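Local structure of oxidized polyvinyl alcohol hydrolase (Sphingopyxis, 3WLA) at residues Tyr257-Ser269 against Tyr324-Lys336. The protein hydrolyses beta-diketones, cleaving oxidized polyvinyl alcohol in the second step of the degradation of polyvinyl alcohol. Residues are numbered along the deposited sequence; the frame is centred on the assembly and turned at random.
Sequences YRPTTQASSNYFS and YSCKIGRFTDHYK
In this alpha/beta-hydrolase the C-terminal tail, leaving edge strand 325-328 of the central sheet, packs along helix 257-269 mainly through polar side chains, with Gln262 reaching Phe331 and Ser265 reaching the same residue one turn later. The pairing is a worked example of how a chain without regular structure can be held by giving its peptide groups side-chain partners. Gln262 is bent at its second torsion (chi2 74°), which turns the amide toward Phe331 and Asn266: NE2 gives one hydrogen to Phe331 O (3.1 Å) and the other to Asn266 OD1 (2.9 Å), while OE1 takes a hydrogen from a water that in turn accepts from Tyr335 N. Gln262 NE2 and Arg330 NE (2.8 Å) reach Asn266 OD1 from opposite faces of its plane. A leucine in place of Gln262 would probably leave Phe331 O without this donor, the water without its acceptor and Asn266 OD1 with Arg330 NE alone of the two. Ser265, assigned by similarity to the charge relay system, accepts a nearly straight bond from Phe331 N to OG (3.0 Å, 167°) and donates to Gln262 O. Farther along, His334 NE2 meets Thr261 OG1 in the ring plane (2.8 Å), and that hydroxyl donates its own hydrogen to Tyr257 O; His334 ND1 donates to Asp333 OD1 (2.6 Å). Arg258 lays CD over one face of Tyr335 in a CH-pi contact and bonds NH1 to a lone pair of His334 O (2.8 Å), its NH2 being salt-bridged to Glu241. Tail peptide groups beyond Gly329 thus find partners in helix side chains and a water, and bonds at both ends probably fix the Gln262 amide and His334 ring.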
loop_
_atom_site.group_PDB
_atom_site.type_symbol
_atom_site.label_atom_id
_atom_site.label_comp_id
_atom_site.label_asym_id
_atom_site.label_seq_id
_atom_site.Cartn_x
_atom_site.Cartn_y
_atom_site.Cartn_z
ATOM N N TYR A 257 9.379 10.697 -4.589
ATOM C CA TYR A 257 9.415 9.313 -4.233
ATOM C C TYR A 257 10.746 8.612 -4.352
ATOM O O TYR A 257 10.804 7.424 -4.175
ATOM C CB TYR A 257 8.355 8.544 -4.993
ATOM C CG TYR A 257 6.999 9.140 -4.635
ATOM C CD1 TYR A 257 6.314 8.724 -3.493
ATOM C CD2 TYR A 257 6.499 10.240 -5.369
ATOM C CE1 TYR A 257 5.135 9.410 -3.070
ATOM C CE2 TYR A 257 5.342 10.920 -4.969
ATOM C CZ TYR A 257 4.670 10.493 -3.822
ATOM O OH TYR A 257 3.524 11.155 -3.468
ATOM N N ARG A 258 11.811 9.344 -4.637
ATOM C CA ARG A 258 13.118 8.666 -4.708
ATOM C C ARG A 258 13.524 8.388 -3.256
ATOM O O ARG A 258 13.729 7.238 -2.857
ATOM C CB ARG A 258 14.141 9.570 -5.424
ATOM C CG ARG A 258 15.570 9.005 -5.568
ATOM C CD ARG A 258 16.464 10.209 -5.898
ATOM N NE ARG A 258 16.079 10.754 -7.202
ATOM C CZ ARG A 258 16.450 10.182 -8.337
ATOM N NH1 ARG A 258 17.224 9.097 -8.297
ATOM N NH2 ARG A 258 15.986 10.610 -9.499
ATOM N N PRO A 259 13.584 9.426 -2.429
ATOM C CA PRO A 259 13.983 9.110 -1.061
ATOM C C PRO A 259 12.974 8.246 -0.316
ATOM O O PRO A 259 13.354 7.456 0.582
ATOM C CB PRO A 259 14.146 10.473 -0.408
ATOM C CG PRO A 259 13.264 11.395 -1.263
ATOM C CD PRO A 259 13.549 10.884 -2.652
ATOM N N THR A 260 11.685 8.377 -0.659
ATOM C CA THR A 260 10.732 7.573 0.078
ATOM C C THR A 260 10.769 6.111 -0.257
ATOM O O THR A 260 10.539 5.292 0.634
ATOM C CB THR A 260 9.266 8.040 -0.098
ATOM O OG1 THR A 260 8.842 7.740 -1.425
ATOM C CG2 THR A 260 9.161 9.505 0.162
ATOM N N THR A 261 11.014 5.752 -1.508
ATOM C CA THR A 261 11.066 4.314 -1.818
ATOM C C THR A 261 12.465 3.788 -1.430
ATOM O O THR A 261 12.655 2.582 -1.198
ATOM C CB THR A 261 10.756 4.034 -3.279
ATOM O OG1 THR A 261 11.652 4.794 -4.106
ATOM C CG2 THR A 261 9.293 4.465 -3.607
ATOM N N GLN A 262 13.441 4.697 -1.318
ATOM C CA GLN A 262 14.758 4.236 -0.866
ATOM C C GLN A 262 14.620 3.889 0.630
ATOM O O GLN A 262 15.006 2.803 1.072
ATOM C CB GLN A 262 15.828 5.325 -0.999
ATOM C CG GLN A 262 17.181 4.815 -0.427
ATOM C CD GLN A 262 17.783 3.838 -1.369
ATOM O OE1 GLN A 262 18.108 4.194 -2.509
ATOM N NE2 GLN A 262 17.911 2.585 -0.942
ATOM N N ALA A 263 14.065 4.825 1.394
ATOM C CA ALA A 263 13.907 4.640 2.814
ATOM C C ALA A 263 13.078 3.394 3.116
ATOM O O ALA A 263 13.442 2.606 3.970
ATOM C CB ALA A 263 13.269 5.844 3.415
ATOM N N SER A 264 11.946 3.216 2.428
ATOM C CA SER A 264 11.160 2.038 2.685
ATOM C C SER A 264 11.949 0.800 2.306
ATOM O O SER A 264 11.943 -0.169 3.072
ATOM C CB SER A 264 9.804 2.073 1.919
ATOM O OG SER A 264 10.004 1.944 0.516
ATOM N N SER A 265 12.651 0.807 1.163
ATOM C CA SER A 265 13.370 -0.397 0.773
ATOM C C SER A 265 14.447 -0.757 1.821
ATOM O O SER A 265 14.686 -1.937 2.090
ATOM C CB SER A 265 14.006 -0.284 -0.631
ATOM O OG SER A 265 15.200 0.499 -0.661
ATOM N N ASN A 266 15.084 0.256 2.395
ATOM C CA ASN A 266 16.137 0.057 3.385
ATOM C C ASN A 266 15.599 -0.652 4.633
ATOM O O ASN A 266 16.203 -1.629 5.133
ATOM C CB ASN A 266 16.728 1.398 3.801
ATOM C CG ASN A 266 17.629 2.015 2.725
ATOM O OD1 ASN A 266 17.976 1.390 1.708
ATOM N ND2 ASN A 266 18.042 3.248 2.978
ATOM N N TYR A 267 14.487 -0.151 5.135
ATOM C CA TYR A 267 13.858 -0.723 6.311
ATOM C C TYR A 267 13.411 -2.189 6.140
ATOM O O TYR A 267 13.787 -3.061 6.941
ATOM C CB TYR A 267 12.638 0.108 6.717
ATOM C CG TYR A 267 11.887 -0.544 7.829
ATOM C CD1 TYR A 267 12.303 -0.395 9.153
ATOM C CD2 TYR A 267 10.811 -1.398 7.563
ATOM C CE1 TYR A 267 11.663 -1.093 10.210
ATOM C CE2 TYR A 267 10.154 -2.115 8.603
ATOM C CZ TYR A 267 10.586 -1.956 9.925
ATOM O OH TYR A 267 9.936 -2.637 10.940
ATOM N N PHE A 268 12.589 -2.460 5.117
ATOM C CA PHE A 268 12.110 -3.817 4.875
ATOM C C PHE A 268 13.258 -4.796 4.533
ATOM O O PHE A 268 13.211 -6.001 4.847
ATOM C CB PHE A 268 11.098 -3.807 3.740
ATOM C CG PHE A 268 9.790 -3.197 4.111
ATOM C CD1 PHE A 268 9.029 -3.733 5.143
ATOM C CD2 PHE A 268 9.290 -2.111 3.387
ATOM C CE1 PHE A 268 7.782 -3.227 5.461
ATOM C CE2 PHE A 268 8.023 -1.580 3.699
ATOM C CZ PHE A 268 7.265 -2.145 4.738
ATOM N N SER A 269 14.290 -4.281 3.872
ATOM C CA SER A 269 15.415 -5.134 3.540
ATOM C C SER A 269 16.206 -5.471 4.813
ATOM O O SER A 269 17.003 -6.401 4.809
ATOM C CB SER A 269 16.350 -4.427 2.548
ATOM O OG SER A 269 15.791 -4.403 1.239
ATOM N N TYR A 324 10.661 -2.840 -16.564
ATOM C CA TYR A 324 10.964 -2.941 -15.147
ATOM C C TYR A 324 12.278 -3.625 -14.869
ATOM O O TYR A 324 12.675 -4.515 -15.584
ATOM C CB TYR A 324 9.921 -3.786 -14.438
ATOM C CG TYR A 324 8.542 -3.318 -14.700
ATOM C CD1 TYR A 324 7.965 -2.391 -13.872
ATOM C CD2 TYR A 324 7.870 -3.701 -15.850
ATOM C CE1 TYR A 324 6.735 -1.815 -14.200
ATOM C CE2 TYR A 324 6.629 -3.134 -16.176
ATOM C CZ TYR A 324 6.093 -2.177 -15.343
ATOM O OH TYR A 324 4.975 -1.481 -15.716
ATOM N N SER A 325 12.883 -3.240 -13.766
ATOM C CA SER A 325 14.142 -3.812 -13.337
ATOM C C SER A 325 13.990 -4.008 -11.820
ATOM O O SER A 325 13.887 -3.027 -11.070
ATOM C CB SER A 325 15.262 -2.823 -13.652
ATOM O OG SER A 325 16.503 -3.249 -13.107
ATOM N N CYS A 326 13.923 -5.260 -11.378
ATOM C CA CYS A 326 13.786 -5.528 -9.947
ATOM C C CYS A 326 14.999 -6.322 -9.380
ATOM O O CYS A 326 15.621 -7.127 -10.112
ATOM C CB CYS A 326 12.514 -6.319 -9.714
ATOM S SG CYS A 326 11.006 -5.635 -10.535
ATOM N N LYS A 327 15.315 -6.070 -8.111
ATOM C CA LYS A 327 16.406 -6.749 -7.436
ATOM C C LYS A 327 15.911 -7.088 -6.021
ATOM O O LYS A 327 15.057 -6.395 -5.485
ATOM C CB LYS A 327 17.658 -5.823 -7.363
ATOM C CG LYS A 327 17.632 -4.784 -6.250
ATOM C CD LYS A 327 18.973 -4.002 -6.085
ATOM C CE LYS A 327 19.990 -4.721 -5.135
ATOM N NZ LYS A 327 19.749 -4.506 -3.640
ATOM N N ILE A 328 16.426 -8.154 -5.411
ATOM C CA ILE A 328 16.032 -8.468 -4.043
ATOM C C ILE A 328 16.809 -7.470 -3.202
ATOM O O ILE A 328 17.919 -7.085 -3.578
ATOM C CB ILE A 328 16.394 -9.919 -3.634
ATOM C CG1 ILE A 328 15.454 -10.896 -4.366
ATOM C CG2 ILE A 328 16.214 -10.092 -2.134
ATOM C CD1 ILE A 328 15.834 -12.387 -4.245
ATOM N N GLY A 329 16.225 -7.010 -2.097
ATOM C CA GLY A 329 16.939 -6.058 -1.257
ATOM C C GLY A 329 16.601 -4.567 -1.430
ATOM O O GLY A 329 15.529 -4.234 -1.986
ATOM N N ARG A 330 17.501 -3.674 -0.988
ATOM C CA ARG A 330 17.249 -2.237 -1.096
ATOM C C ARG A 330 17.558 -1.675 -2.475
ATOM O O ARG A 330 18.248 -2.304 -3.290
ATOM C CB ARG A 330 18.070 -1.474 -0.060
ATOM C CG ARG A 330 19.595 -1.600 -0.278
ATOM C CD ARG A 330 20.434 -0.808 0.741
ATOM N NE ARG A 330 20.420 0.629 0.494
ATOM C CZ ARG A 330 21.155 1.264 -0.418
ATOM N NH1 ARG A 330 21.994 0.575 -1.193
ATOM N NH2 ARG A 330 21.052 2.604 -0.547
ATOM N N PHE A 331 17.018 -0.500 -2.777
ATOM C CA PHE A 331 17.344 0.088 -4.070
ATOM C C PHE A 331 18.849 0.493 -4.101
ATOM O O PHE A 331 19.373 1.019 -3.127
ATOM C CB PHE A 331 16.499 1.348 -4.327
ATOM C CG PHE A 331 15.079 1.047 -4.733
ATOM C CD1 PHE A 331 14.782 0.631 -6.003
ATOM C CD2 PHE A 331 14.035 1.183 -3.810
ATOM C CE1 PHE A 331 13.446 0.352 -6.375
ATOM C CE2 PHE A 331 12.713 0.911 -4.153
ATOM C CZ PHE A 331 12.406 0.491 -5.448
ATOM N N THR A 332 19.506 0.252 -5.230
ATOM C CA THR A 332 20.905 0.655 -5.400
ATOM C C THR A 332 20.937 1.656 -6.551
ATOM O O THR A 332 21.959 2.330 -6.777
ATOM C CB THR A 332 21.817 -0.543 -5.730
ATOM O OG1 THR A 332 21.402 -1.142 -6.960
ATOM C CG2 THR A 332 21.738 -1.585 -4.617
ATOM N N ASP A 333 19.788 1.822 -7.230
ATOM C CA ASP A 333 19.726 2.767 -8.343
ATOM C C ASP A 333 19.166 4.180 -8.090
ATOM O O ASP A 333 19.013 4.957 -9.041
ATOM C CB ASP A 333 18.992 2.139 -9.511
ATOM C CG ASP A 333 17.445 2.082 -9.289
ATOM O OD1 ASP A 333 16.992 2.413 -8.169
ATOM O OD2 ASP A 333 16.739 1.679 -10.243
ATOM N N HIS A 334 18.864 4.538 -6.843
ATOM C CA HIS A 334 18.339 5.865 -6.535
ATOM C C HIS A 334 19.428 6.928 -6.283
ATOM O O HIS A 334 19.281 8.095 -6.702
ATOM C CB HIS A 334 17.416 5.805 -5.314
ATOM C CG HIS A 334 16.099 5.115 -5.567
ATOM N ND1 HIS A 334 15.946 4.123 -6.510
ATOM C CD2 HIS A 334 14.880 5.283 -4.997
ATOM C CE1 HIS A 334 14.687 3.709 -6.517
ATOM N NE2 HIS A 334 14.022 4.395 -5.605
ATOM N N TYR A 335 20.501 6.540 -5.576
ATOM C CA TYR A 335 21.599 7.473 -5.284
ATOM C C TYR A 335 22.995 6.969 -5.746
ATOM O O TYR A 335 23.236 5.758 -5.890
ATOM C CB TYR A 335 21.619 7.797 -3.793
ATOM C CG TYR A 335 20.312 8.410 -3.300
ATOM C CD1 TYR A 335 20.129 9.804 -3.284
ATOM C CD2 TYR A 335 19.253 7.600 -2.869
ATOM C CE1 TYR A 335 18.920 10.392 -2.847
ATOM C CE2 TYR A 335 18.038 8.188 -2.434
ATOM C CZ TYR A 335 17.890 9.580 -2.429
ATOM O OH TYR A 335 16.717 10.153 -2.008
ATOM N N LYS A 336 23.869 7.930 -6.051
ATOM C CA LYS A 336 25.259 7.656 -6.446
ATOM C C LYS A 336 26.123 8.434 -5.425
ATOM O O LYS A 336 25.560 9.291 -4.664
ATOM C CB LYS A 336 25.573 8.176 -7.854
ATOM C CG LYS A 336 24.561 7.775 -8.919
ATOM C CD LYS A 336 24.824 8.471 -10.304
ATOM C CE LYS A 336 26.110 7.959 -11.008
ATOM N NZ LYS A 336 26.340 8.537 -12.382
ATOM O OXT LYS A 336 27.361 8.195 -5.407
HETATM O O HOH W 1 20.099 3.935 -4.214
#